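Zona pellucida sperm-binding protein 1 (Gallus gallus, PDB 6GF6) probably cross-links the filaments of the egg coat through homodimers of its ZP-N1 domain, the part of the protein studied here. Local coordinates at residues 17-22 with 102-107; 24-29 with 87-92; 31-36 with 63-68; 79-84 with 106-111. The protein carries 2 engineered substitutions. All blocks are in the same frame, centred on the assembly; numbering follows the deposited sequence.

In the fold
Contacts 1 and 3 form the core of the sandwich, and contacts 2 and 4 lie at the surface on opposite sides of its centre. The two core contacts are close neighbours: both press one sheet on the other, and Met19 and Leu21 of contact 1 bond through their backbones to Ala67 and Phe65 of contact 3. Their chemistry is apolar, sulfur-rich in 17-22 with 102-107 and aromatic in 31-36 with 63-68. Contact 2 relies instead on a salt bridge, and contact 4 on strand pairing beside an arginine laid across a tyrosine. Contacts 2 and 4 share strand 80-90, while Cys106 belongs to both contacts 1 and 4.

Contact 1: 17-22 with 102-107. Engineered in segment 102-107: Gln103 (natural residue Asn).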
loop_
_atom_site.group_PDB
_atom_site.type_symbol
_atom_site.label_atom_id
_atom_site.label_comp_id
_atom_site.label_asym_id
_atom_site.label_seq_id
_atom_site.Cartn_x
_atom_site.Cartn_y
_atom_site.Cartn_z
ATOM N N PHE B 17 -5.812 4.710 -9.388
ATOM C CA PHE B 17 -5.428 5.630 -8.326
ATOM C C PHE B 17 -3.925 5.738 -8.122
ATOM O O PHE B 17 -3.473 6.689 -7.480
ATOM C CB PHE B 17 -6.094 5.191 -7.015
ATOM C CG PHE B 17 -7.594 5.146 -7.114
ATOM C CD1 PHE B 17 -8.357 6.280 -6.893
ATOM C CD2 PHE B 17 -8.235 3.971 -7.482
ATOM C CE1 PHE B 17 -9.738 6.236 -7.005
ATOM C CE2 PHE B 17 -9.613 3.923 -7.596
ATOM C CZ PHE B 17 -10.366 5.052 -7.358
ATOM N N GLY B 18 -3.151 4.802 -8.642
ATOM C CA GLY B 18 -1.715 4.847 -8.525
ATOM C C GLY B 18 -1.072 3.951 -9.555
ATOM O O GLY B 18 -1.712 3.517 -10.513
ATOM N N MET B 19 0.211 3.672 -9.342
ATOM C CA MET B 19 0.987 2.834 -10.244
ATOM C C MET B 19 1.914 1.947 -9.428
ATOM O O MET B 19 2.199 2.219 -8.260
ATOM C CB MET B 19 1.792 3.680 -11.239
ATOM C CG MET B 19 2.425 4.912 -10.613
ATOM S SD MET B 19 3.226 5.992 -11.812
ATOM C CE MET B 19 3.084 7.570 -10.980
ATOM N N GLN B 20 2.383 0.872 -10.060
ATOM C CA GLN B 20 3.292 -0.063 -9.414
ATOM C C GLN B 20 4.377 -0.486 -10.394
ATOM O O GLN B 20 4.113 -0.667 -11.583
ATOM C CB GLN B 20 2.555 -1.299 -8.879
ATOM C CG GLN B 20 1.893 -2.150 -9.946
ATOM C CD GLN B 20 1.437 -3.494 -9.418
ATOM O OE1 GLN B 20 1.487 -3.751 -8.214
ATOM N NE2 GLN B 20 0.993 -4.364 -10.317
ATOM N N LEU B 21 5.595 -0.637 -9.879
ATOM C CA LEU B 21 6.761 -1.072 -10.637
ATOM C C LEU B 21 7.222 -2.420 -10.099
ATOM O O LEU B 21 7.506 -2.546 -8.903
ATOM C CB LEU B 21 7.873 -0.026 -10.537
ATOM C CG LEU B 21 9.225 -0.287 -11.191
ATOM C CD1 LEU B 21 9.084 -0.578 -12.657
ATOM C CD2 LEU B 21 10.095 0.929 -10.995
ATOM N N LEU B 22 7.283 -3.427 -10.969
ATOM C CA LEU B 22 7.646 -4.782 -10.572
ATOM C C LEU B 22 8.994 -5.153 -11.176
ATOM O O LEU B 22 9.217 -4.960 -12.375
ATOM C CB LEU B 22 6.574 -5.784 -10.994
ATOM C CG LEU B 22 5.177 -5.517 -10.428
ATOM C CD1 LEU B 22 4.405 -4.538 -11.302
ATOM C CD2 LEU B 22 4.415 -6.821 -10.284
ATOM N N VAL B 102 13.801 4.508 -14.738
ATOM C CA VAL B 102 12.501 4.269 -15.351
ATOM C C VAL B 102 11.637 5.498 -15.144
ATOM O O VAL B 102 11.523 6.003 -14.021
ATOM C CB VAL B 102 11.801 3.036 -14.750
ATOM C CG1 VAL B 102 10.501 2.742 -15.493
ATOM C CG2 VAL B 102 12.710 1.831 -14.780
ATOM N N GLN B 103 10.987 5.942 -16.214
ATOM C CA GLN B 103 10.022 7.030 -16.162
ATOM C C GLN B 103 8.641 6.405 -16.302
ATOM O O GLN B 103 8.246 5.999 -17.398
ATOM C CB GLN B 103 10.294 8.055 -17.261
ATOM C CG GLN B 103 9.567 9.378 -17.064
ATOM C CD GLN B 103 9.818 10.375 -18.187
ATOM O OE1 GLN B 103 10.167 11.531 -17.941
ATOM N NE2 GLN B 103 9.630 9.933 -19.425
ATOM N N MET B 104 7.912 6.329 -15.195
ATOM C CA MET B 104 6.564 5.784 -15.209
ATOM C C MET B 104 5.611 6.885 -15.651
ATOM O O MET B 104 5.454 7.900 -14.961
ATOM C CB MET B 104 6.196 5.230 -13.834
ATOM C CG MET B 104 7.116 4.104 -13.365
ATOM S SD MET B 104 7.018 3.747 -11.593
ATOM C CE MET B 104 5.462 2.887 -11.468
ATOM N N THR B 105 4.982 6.684 -16.805
ATOM C CA THR B 105 4.077 7.652 -17.404
ATOM C C THR B 105 2.687 7.038 -17.446
ATOM O O THR B 105 2.498 5.957 -18.012
ATOM C CB THR B 105 4.551 8.043 -18.806
ATOM O OG1 THR B 105 5.885 8.557 -18.731
ATOM C CG2 THR B 105 3.652 9.101 -19.406
ATOM N N CYS B 106 1.728 7.709 -16.819
ATOM C CA CYS B 106 0.383 7.177 -16.705
ATOM C C CYS B 106 -0.619 8.262 -17.067
ATOM O O CYS B 106 -0.366 9.449 -16.827
ATOM C CB CYS B 106 0.103 6.646 -15.292
ATOM S SG CYS B 106 1.082 5.170 -14.884
ATOM N N PRO B 107 -1.734 7.897 -17.693
ATOM C CA PRO B 107 -2.667 8.918 -18.167
ATOM C C PRO B 107 -3.306 9.673 -17.015
ATOM O O PRO B 107 -3.502 9.143 -15.920
ATOM C CB PRO B 107 -3.704 8.110 -18.954
ATOM C CG PRO B 107 -3.656 6.758 -18.353
ATOM C CD PRO B 107 -2.234 6.534 -17.942
#
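Met104 sets its terminal CE over the face of the Gln20-Leu21 peptide group, 3.7 Å from Gln20 C. At the edge of that same flat group the N-H of Leu21 is used by the backbone O of Phe65, on the neighbouring strand 63-68 of the same sheet, so the peptide is held by its edge and covered by a methyl. The bend in Met104 explains the position: its chain runs straight as far as SD and then turns (chi3 75°), which tucks CE under the backbone between Met19 and Leu21. From there Met104 CE also meets Met19 CG at 3.7 Å and Leu21 CB at 3.9 Å.

Met19 comes down from the other strand and crosses Met104 at a slant. Its CG stands between the backbone N and the carbonyl carbon (chi1 41°), and the chain beyond is extended, which sends Met19 SD deep enough to touch Met104 CB at 3.7 Å. Met19 SD also lies 3.8 Å from Cys106 SG, whose disulfide to Cys14 ties strand 96-107 to strand 9-14. The strand segments run roughly antiparallel, their axes 8.8 Å apart, as layers of a sandwich rather than as partners within a sheet. With three sulfur atoms and no polar link between the segments, cohesion here should come mainly from dispersion between polarisable groups, while the covalent crosslink fixes the position of one of them.

Contact 2: 24-29 with 87-92; sequences YPTRGR and LEEMLL
Arg29 and Glu89 form the salt bridge of this contact, a single N-H of the guanidinium donating to one carboxylate oxygen: Arg29 NH1 lies 2.9 Å from Glu89 OE1, with an almost straight angle of 169° at the hydrogen. The oxygen lies in the guanidinium plane, at its edge, yet the donor reaches it from above the carboxylate plane, and the two planes are turned 68° apart. This is therefore not the flat, two-pronged pairing of the textbook. The second oxygen, Glu89 OE2, has a weak bond to Tyr100 OH, which gives the carboxylate partners on both of its oxygens. An extended Glu89 chain, with CG anti to the backbone N (chi1 -174°), carries the acid toward the loop.

Further out, Leu91 runs alongside the arginine, pointing the same way, and its CD2 comes 3.3 Å from Arg29 NE. The backbones touch as well, in a CA-H...O contact of 3.3 Å from Arg29 CA to Met90 O. A type II turn from Thr26 to Arg29 presents the arginine; it is closed by Arg29 N bonding to Thr26 O at 2.9 Å, with Gly28 at its positive-phi position.

The loop 24-29 leads from strand 18-24 of one sheet to strand 30-36 of the other. The contact fastens this crossover to the end of strand 80-90, where Arg29 and Leu91 also touch Ala97 of strand 96-107.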
loop_
_atom_site.group_PDB
_atom_site.type_symbol
_atom_site.label_atom_id
_atom_site.label_comp_id
_atom_site.label_asym_id
_atom_site.label_seq_id
_atom_site.Cartn_x
_atom_site.Cartn_y
_atom_site.Cartn_z
ATOM N N TYR B 24 12.244 -8.231 -11.124
ATOM C CA TYR B 24 12.487 -9.656 -10.899
ATOM C C TYR B 24 13.988 -9.927 -10.926
ATOM O O TYR B 24 14.538 -10.380 -11.939
ATOM C CB TYR B 24 11.738 -10.497 -11.933
ATOM C CG TYR B 24 10.247 -10.225 -11.951
ATOM C CD1 TYR B 24 9.715 -9.196 -12.726
ATOM C CD2 TYR B 24 9.376 -10.975 -11.177
ATOM C CE1 TYR B 24 8.354 -8.939 -12.740
ATOM C CE2 TYR B 24 8.014 -10.726 -11.181
ATOM C CZ TYR B 24 7.509 -9.708 -11.964
ATOM O OH TYR B 24 6.156 -9.458 -11.969
ATOM N N PRO B 25 14.680 -9.673 -9.820
ATOM C CA PRO B 25 16.124 -9.938 -9.774
ATOM C C PRO B 25 16.428 -11.431 -9.728
ATOM O O PRO B 25 15.645 -12.248 -9.240
ATOM C CB PRO B 25 16.571 -9.230 -8.491
ATOM C CG PRO B 25 15.366 -9.217 -7.634
ATOM C CD PRO B 25 14.185 -9.102 -8.557
ATOM N N THR B 26 17.625 -11.775 -10.201
ATOM C CA THR B 26 18.019 -13.165 -10.358
ATOM C C THR B 26 18.608 -13.710 -9.056
ATOM O O THR B 26 18.713 -13.008 -8.047
ATOM C CB THR B 26 19.019 -13.301 -11.506
ATOM O OG1 THR B 26 20.217 -12.580 -11.193
ATOM C CG2 THR B 26 18.429 -12.750 -12.798
ATOM N N ARG B 27 18.983 -14.990 -9.082
ATOM C CA ARG B 27 19.506 -15.697 -7.917
ATOM C C ARG B 27 20.419 -14.829 -7.062
ATOM O O ARG B 27 21.446 -14.329 -7.531
ATOM C CB ARG B 27 20.264 -16.957 -8.346
ATOM C CG ARG B 27 19.452 -17.974 -9.135
ATOM C CD ARG B 27 20.362 -19.045 -9.724
ATOM N NE ARG B 27 21.383 -18.513 -10.622
ATOM C CZ ARG B 27 22.270 -19.263 -11.269
ATOM N NH1 ARG B 27 22.265 -20.582 -11.121
ATOM N NH2 ARG B 27 23.169 -18.699 -12.063
ATOM N N GLY B 28 20.027 -14.657 -5.800
ATOM C CA GLY B 28 20.807 -13.976 -4.787
ATOM C C GLY B 28 20.907 -12.473 -4.908
ATOM O O GLY B 28 21.380 -11.830 -3.964
ATOM N N ARG B 29 20.498 -11.881 -6.022
ATOM C CA ARG B 29 20.513 -10.432 -6.135
ATOM C C ARG B 29 19.244 -9.833 -5.533
ATOM O O ARG B 29 18.256 -10.526 -5.281
ATOM C CB ARG B 29 20.676 -10.002 -7.589
ATOM C CG ARG B 29 21.939 -10.542 -8.218
ATOM C CD ARG B 29 22.166 -9.981 -9.604
ATOM N NE ARG B 29 23.497 -10.315 -10.097
ATOM C CZ ARG B 29 24.032 -9.819 -11.205
ATOM N NH1 ARG B 29 23.353 -8.954 -11.944
ATOM N NH2 ARG B 29 25.253 -10.183 -11.573
ATOM N N LEU B 87 16.374 2.006 -10.174
ATOM C CA LEU B 87 16.520 0.645 -9.672
ATOM C C LEU B 87 17.999 0.322 -9.598
ATOM O O LEU B 87 18.710 0.437 -10.603
ATOM C CB LEU B 87 15.814 -0.367 -10.569
ATOM C CG LEU B 87 14.305 -0.237 -10.710
ATOM C CD1 LEU B 87 13.985 0.832 -11.716
ATOM C CD2 LEU B 87 13.707 -1.565 -11.140
ATOM N N GLU B 88 18.457 -0.075 -8.421
ATOM C CA GLU B 88 19.843 -0.470 -8.218
ATOM C C GLU B 88 19.859 -1.969 -7.975
ATOM O O GLU B 88 19.444 -2.436 -6.910
ATOM C CB GLU B 88 20.470 0.289 -7.056
ATOM C CG GLU B 88 20.666 1.760 -7.346
ATOM C CD GLU B 88 21.539 2.450 -6.324
ATOM O OE1 GLU B 88 21.633 1.960 -5.177
ATOM O OE2 GLU B 88 22.124 3.494 -6.676
ATOM N N GLU B 89 20.301 -2.720 -8.973
ATOM C CA GLU B 89 20.480 -4.152 -8.797
ATOM C C GLU B 89 21.721 -4.393 -7.958
ATOM O O GLU B 89 22.791 -3.856 -8.254
ATOM C CB GLU B 89 20.596 -4.849 -10.152
ATOM C CG GLU B 89 20.629 -6.366 -10.055
ATOM C CD GLU B 89 20.715 -7.046 -11.410
ATOM O OE1 GLU B 89 20.602 -8.288 -11.455
ATOM O OE2 GLU B 89 20.909 -6.344 -12.425
ATOM N N MET B 90 21.579 -5.167 -6.889
ATOM C CA MET B 90 22.651 -5.287 -5.918
ATOM C C MET B 90 22.960 -6.745 -5.623
ATOM O O MET B 90 22.058 -7.580 -5.505
ATOM C CB MET B 90 22.309 -4.546 -4.628
ATOM C CG MET B 90 22.377 -3.038 -4.799
ATOM S SD MET B 90 22.019 -2.146 -3.295
ATOM C CE MET B 90 23.279 -2.780 -2.188
ATOM N N LEU B 91 24.255 -7.024 -5.506
ATOM C CA LEU B 91 24.791 -8.302 -5.075
ATOM C C LEU B 91 24.713 -8.434 -3.559
ATOM O O LEU B 91 24.598 -7.445 -2.829
ATOM C CB LEU B 91 26.244 -8.432 -5.524
ATOM C CG LEU B 91 26.499 -8.142 -7.006
ATOM C CD1 LEU B 91 27.973 -8.319 -7.332
ATOM C CD2 LEU B 91 25.636 -9.026 -7.907
ATOM N N LEU B 92 24.790 -9.680 -3.081
ATOM C CA LEU B 92 24.739 -9.911 -1.641
ATOM C C LEU B 92 25.899 -9.254 -0.912
ATOM O O LEU B 92 25.822 -9.069 0.306
ATOM C CB LEU B 92 24.747 -11.410 -1.333
ATOM C CG LEU B 92 23.605 -12.255 -1.894
ATOM C CD1 LEU B 92 23.839 -13.720 -1.578
ATOM C CD2 LEU B 92 22.268 -11.793 -1.316
#

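Contact 3: 31-36 with 63-68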
loop_
_atom_site.group_PDB
_atom_site.type_symbol
_atom_site.label_atom_id
_atom_site.label_comp_id
_atom_site.label_asym_id
_atom_site.label_seq_id
_atom_site.Cartn_x
_atom_site.Cartn_y
_atom_site.Cartn_z
ATOM N N VAL B 31 17.052 -5.685 -5.406
ATOM C CA VAL B 31 16.856 -4.410 -6.083
ATOM C C VAL B 31 16.541 -3.377 -5.012
ATOM O O VAL B 31 15.767 -3.651 -4.090
ATOM C CB VAL B 31 15.732 -4.478 -7.137
ATOM C CG1 VAL B 31 15.487 -3.122 -7.782
ATOM C CG2 VAL B 31 16.067 -5.502 -8.203
ATOM N N HIS B 32 17.206 -2.232 -5.084
ATOM C CA HIS B 32 16.886 -1.089 -4.247
ATOM C C HIS B 32 16.256 -0.004 -5.108
ATOM O O HIS B 32 16.719 0.261 -6.224
ATOM C CB HIS B 32 18.136 -0.561 -3.539
ATOM C CG HIS B 32 18.593 -1.431 -2.412
ATOM N ND1 HIS B 32 19.651 -1.101 -1.595
ATOM C CD2 HIS B 32 18.124 -2.617 -1.958
ATOM C CE1 HIS B 32 19.818 -2.049 -0.691
ATOM N NE2 HIS B 32 18.903 -2.980 -0.890
ATOM N N PHE B 33 15.191 0.600 -4.589
ATOM C CA PHE B 33 14.424 1.612 -5.300
ATOM C C PHE B 33 14.688 2.984 -4.696
ATOM O O PHE B 33 14.773 3.129 -3.472
ATOM C CB PHE B 33 12.921 1.310 -5.241
ATOM C CG PHE B 33 12.528 0.015 -5.898
ATOM C CD1 PHE B 33 12.606 -1.184 -5.206
ATOM C CD2 PHE B 33 12.063 -0.002 -7.203
ATOM C CE1 PHE B 33 12.237 -2.375 -5.806
ATOM C CE2 PHE B 33 11.692 -1.191 -7.809
ATOM C CZ PHE B 33 11.780 -2.377 -7.109
ATOM N N LYS B 34 14.816 3.989 -5.561
ATOM C CA LYS B 34 14.933 5.377 -5.134
ATOM C C LYS B 34 14.085 6.251 -6.045
ATOM O O LYS B 34 14.074 6.062 -7.265
ATOM C CB LYS B 34 16.386 5.871 -5.156
ATOM C CG LYS B 34 17.288 5.266 -4.091
ATOM C CD LYS B 34 18.017 4.037 -4.611
ATOM C CE LYS B 34 19.149 3.629 -3.679
ATOM N NZ LYS B 34 18.651 3.235 -2.332
ATOM N N VAL B 35 13.378 7.203 -5.447
ATOM C CA VAL B 35 12.573 8.163 -6.192
ATOM C C VAL B 35 13.456 9.328 -6.611
ATOM O O VAL B 35 14.265 9.827 -5.821
ATOM C CB VAL B 35 11.379 8.643 -5.347
ATOM C CG1 VAL B 35 10.595 9.717 -6.087
ATOM C CG2 VAL B 35 10.477 7.472 -4.992
ATOM N N LEU B 36 13.309 9.759 -7.860
ATOM C CA LEU B 36 14.098 10.847 -8.423
ATOM C C LEU B 36 13.235 12.084 -8.634
ATOM O O LEU B 36 12.072 11.980 -9.038
ATOM C CB LEU B 36 14.733 10.443 -9.756
ATOM C CG LEU B 36 15.551 9.154 -9.768
ATOM C CD1 LEU B 36 16.027 8.868 -11.184
ATOM C CD2 LEU B 36 16.733 9.251 -8.814
ATOM N N LEU B 63 9.957 -7.929 -6.409
ATOM C CA LEU B 63 9.880 -6.706 -5.620
ATOM C C LEU B 63 8.935 -5.711 -6.278
ATOM O O LEU B 63 8.909 -5.575 -7.505
ATOM C CB LEU B 63 11.269 -6.095 -5.440
ATOM C CG LEU B 63 12.269 -7.075 -4.803
ATOM C CD1 LEU B 63 13.690 -6.544 -4.833
ATOM C CD2 LEU B 63 11.861 -7.400 -3.377
ATOM N N ILE B 64 8.126 -5.053 -5.451
ATOM C CA ILE B 64 7.022 -4.217 -5.906
ATOM C C ILE B 64 7.203 -2.833 -5.304
ATOM O O ILE B 64 7.254 -2.689 -4.078
ATOM C CB ILE B 64 5.665 -4.810 -5.501
ATOM C CG1 ILE B 64 5.519 -6.243 -6.035
ATOM C CG2 ILE B 64 4.534 -3.937 -6.014
ATOM C CD1 ILE B 64 4.343 -7.005 -5.444
ATOM N N PHE B 65 7.258 -1.817 -6.159
ATOM C CA PHE B 65 7.220 -0.422 -5.740
ATOM C C PHE B 65 5.853 0.140 -6.111
ATOM O O PHE B 65 5.459 0.082 -7.280
ATOM C CB PHE B 65 8.315 0.396 -6.419
ATOM C CG PHE B 65 8.187 1.875 -6.181
ATOM C CD1 PHE B 65 8.327 2.400 -4.903
ATOM C CD2 PHE B 65 7.845 2.733 -7.216
ATOM C CE1 PHE B 65 8.201 3.760 -4.678
ATOM C CE2 PHE B 65 7.705 4.096 -6.994
ATOM C CZ PHE B 65 7.875 4.607 -5.726
ATOM N N SER B 66 5.118 0.630 -5.112
ATOM C CA SER B 66 3.782 1.193 -5.284
ATOM C C SER B 66 3.803 2.696 -5.030
ATOM O O SER B 66 4.464 3.159 -4.092
ATOM C CB SER B 66 2.794 0.530 -4.324
ATOM O OG SER B 66 2.820 -0.882 -4.468
ATOM N N ALA B 67 3.098 3.460 -5.873
ATOM C CA ALA B 67 3.051 4.916 -5.752
ATOM C C ALA B 67 1.661 5.447 -6.086
ATOM O O ALA B 67 1.145 5.187 -7.177
ATOM C CB ALA B 67 4.090 5.562 -6.670
ATOM N N GLY B 68 1.070 6.207 -5.164
ATOM C CA GLY B 68 -0.153 6.931 -5.471
ATOM C C GLY B 68 0.105 8.100 -6.404
ATOM O O GLY B 68 1.188 8.692 -6.415
#
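The hydrophobic core of the ZP-N1 sandwich is closed here, where strand 31-36 of one sheet faces strand 63-68 of the other. Phe33 is its central plate. On one face lies Phe65 CB, 4.2 Å from the centroid of the Phe33 ring and 23° off the normal, a CH-pi contact displaced toward the rim; on the opposite face is Val31 CG1 of its own strand. The in-plane edge is taken by Leu63 CB, 3.9 Å from Phe33 CE1. Three aliphatic groups thus confine the ring on two faces and an edge.

Phe65 and Phe33 slide past one another in opposite directions instead of stacking. With its CG anti to the backbone N (chi1 171°), the Phe65 ring is carried along the strand, away from Leu63, and Phe65 CZ ends 3.9 Å from Val35 CG2, the two side chains crossing at about a right angle. At the other end Leu63 CD1 rests against Val31 CB at 3.7 Å. His32 and Lys34 alternate with these residues and leave the strand on the side away from strand 63-68; both are ligands in zinc sites of this protein, with no zinc bound to this chain in the model.

Leu21 and Leu55, from the sheet of strand 63-68, add to the packing round Phe33. These two segments run 9° from parallel with axes 8.8 Å apart; apolar side chains meeting between two sheets are typical of Ig-like beta sandwiches.

Contact 4: 79-84 with 106-111; sequences GRYVLR and CPRPAG
Tyr81 has its ring crossed at about a right angle by the side chain of Arg108. The arginine stays fully extended as far as NE, with CG anti to the backbone N (chi1 -177°), and so passes over the ring instead of curling back. Its methylenes do the touching: Arg108 CG lies 4.0 Å from the centroid of the Tyr81 ring in a CH-pi contact over the face, and CD follows above the same face, also offset from the ring centre. A twist at the far end (chi4 -94°) then stands the guanidinium steeply to the ring, the planes 79° apart, with Tyr81 CE1 at its edge. The charged group is therefore not stacked on the aromatic ring, and the arginine contributes chiefly its aliphatic part.

Arg80, bent near its end, leads its charge away from this site; close to the backbone, Arg80 CB sits 3.2 Å from Cys106 O. The backbones of Tyr81 and Cys106 form an antiparallel hydrogen-bonded pair, Tyr81 N to Cys106 O at 2.9 Å and Cys106 N to Tyr81 O at 3.0 Å. Past this pair, Arg108 N makes only a weak bond to Gly79 O, 3.4 Å long.

The contact marks one end of the hairpin of strands 80-90 and 96-107, where the latter runs out into loop. Tyr81 also stacks with Tyr69, which follows strand 63-68, and Cys106 is bonded to Cys14 of strand 9-14, so the hairpin end meets elements of the other sheet.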
loop_
_atom_site.group_PDB
_atom_site.type_symbol
_atom_site.label_atom_id
_atom_site.label_comp_id
_atom_site.label_asym_id
_atom_site.label_seq_id
_atom_site.Cartn_x
_atom_site.Cartn_y
_atom_site.Cartn_z
ATOM N N GLY B 79 -0.289 16.441 -19.605
ATOM C CA GLY B 79 -1.532 15.842 -19.144
ATOM C C GLY B 79 -1.384 14.410 -18.683
ATOM O O GLY B 79 -2.282 13.590 -18.913
ATOM N N ARG B 80 -0.256 14.079 -18.057
ATOM C CA ARG B 80 -0.010 12.725 -17.583
ATOM C C ARG B 80 0.812 12.784 -16.302
ATOM O O ARG B 80 1.570 13.730 -16.080
ATOM C CB ARG B 80 0.703 11.879 -18.648
ATOM C CG ARG B 80 -0.128 11.645 -19.904
ATOM C CD ARG B 80 0.573 10.717 -20.880
ATOM N NE ARG B 80 1.821 11.285 -21.385
ATOM C CZ ARG B 80 2.661 10.647 -22.195
ATOM N NH1 ARG B 80 3.776 11.242 -22.603
ATOM N NH2 ARG B 80 2.393 9.411 -22.598
ATOM N N TYR B 81 0.616 11.786 -15.442
ATOM C CA TYR B 81 1.437 11.637 -14.245
ATOM C C TYR B 81 2.778 11.025 -14.614
ATOM O O TYR B 81 2.837 10.059 -15.381
ATOM C CB TYR B 81 0.755 10.744 -13.213
ATOM C CG TYR B 81 -0.563 11.253 -12.693
ATOM C CD1 TYR B 81 -0.619 12.353 -11.854
ATOM C CD2 TYR B 81 -1.756 10.624 -13.031
ATOM C CE1 TYR B 81 -1.824 12.817 -11.369
ATOM C CE2 TYR B 81 -2.958 11.082 -12.551
ATOM C CZ TYR B 81 -2.984 12.177 -11.721
ATOM O OH TYR B 81 -4.180 12.641 -11.240
ATOM N N VAL B 82 3.855 11.589 -14.073
ATOM C CA VAL B 82 5.205 11.116 -14.350
ATOM C C VAL B 82 5.954 10.955 -13.032
ATOM O O VAL B 82 6.024 11.894 -12.228
ATOM C CB VAL B 82 5.959 12.069 -15.293
ATOM C CG1 VAL B 82 7.360 11.535 -15.582
ATOM C CG2 VAL B 82 5.174 12.243 -16.587
ATOM N N LEU B 83 6.536 9.776 -12.828
ATOM C CA LEU B 83 7.366 9.495 -11.664
ATOM C C LEU B 83 8.603 8.761 -12.144
ATOM O O LEU B 83 8.493 7.716 -12.796
ATOM C CB LEU B 83 6.617 8.651 -10.631
ATOM C CG LEU B 83 7.395 8.333 -9.350
ATOM C CD1 LEU B 83 7.680 9.591 -8.554
ATOM C CD2 LEU B 83 6.637 7.348 -8.499
ATOM N N ARG B 84 9.767 9.307 -11.820
ATOM C CA ARG B 84 11.045 8.728 -12.201
ATOM C C ARG B 84 11.636 7.983 -11.015
ATOM O O ARG B 84 11.695 8.520 -9.903
ATOM C CB ARG B 84 12.003 9.813 -12.695
ATOM C CG ARG B 84 11.599 10.393 -14.045
ATOM C CD ARG B 84 12.518 11.507 -14.530
ATOM N NE ARG B 84 13.937 11.140 -14.490
ATOM C CZ ARG B 84 14.859 11.730 -13.732
ATOM N NH1 ARG B 84 14.547 12.740 -12.924
ATOM N NH2 ARG B 84 16.114 11.309 -13.785
ATOM N N CYS B 106 1.728 7.709 -16.819
ATOM C CA CYS B 106 0.383 7.177 -16.705
ATOM C C CYS B 106 -0.619 8.262 -17.067
ATOM O O CYS B 106 -0.366 9.449 -16.827
ATOM C CB CYS B 106 0.103 6.646 -15.292
ATOM S SG CYS B 106 1.082 5.170 -14.884
ATOM N N PRO B 107 -1.734 7.897 -17.693
ATOM C CA PRO B 107 -2.667 8.918 -18.167
ATOM C C PRO B 107 -3.306 9.673 -17.015
ATOM O O PRO B 107 -3.502 9.143 -15.920
ATOM C CB PRO B 107 -3.704 8.110 -18.954
ATOM C CG PRO B 107 -3.656 6.758 -18.353
ATOM C CD PRO B 107 -2.234 6.534 -17.942
ATOM N N ARG B 108 -3.635 10.928 -17.286
ATOM C CA ARG B 108 -4.317 11.797 -16.346
ATOM C C ARG B 108 -5.555 12.382 -17.016
ATOM O O ARG B 108 -5.541 12.639 -18.222
ATOM C CB ARG B 108 -3.377 12.923 -15.887
ATOM C CG ARG B 108 -3.932 13.874 -14.850
ATOM C CD ARG B 108 -2.880 14.909 -14.476
ATOM N NE ARG B 108 -3.316 15.787 -13.392
ATOM C CZ ARG B 108 -3.903 16.968 -13.562
ATOM N NH1 ARG B 108 -4.134 17.447 -14.783
ATOM N NH2 ARG B 108 -4.261 17.679 -12.504
ATOM N N PRO B 109 -6.621 12.625 -16.261
ATOM C CA PRO B 109 -7.853 13.106 -16.899
ATOM C C PRO B 109 -7.872 14.612 -17.097
ATOM O O PRO B 109 -7.577 15.381 -16.177
ATOM C CB PRO B 109 -8.942 12.654 -15.919
ATOM C CG PRO B 109 -8.284 12.658 -14.609
ATOM C CD PRO B 109 -6.842 12.283 -14.846
ATOM N N ALA B 110 -8.195 15.045 -18.311
ATOM C CA ALA B 110 -8.458 16.454 -18.551
ATOM C C ALA B 110 -9.827 16.813 -17.984
ATOM O O ALA B 110 -10.811 16.109 -18.222
ATOM C CB ALA B 110 -8.399 16.756 -20.046
ATOM N N GLY B 111 -9.890 17.898 -17.220
ATOM C CA GLY B 111 -11.141 18.288 -16.599
ATOM C C GLY B 111 -12.239 18.578 -17.604
ATOM O O GLY B 111 -12.054 18.403 -18.814
#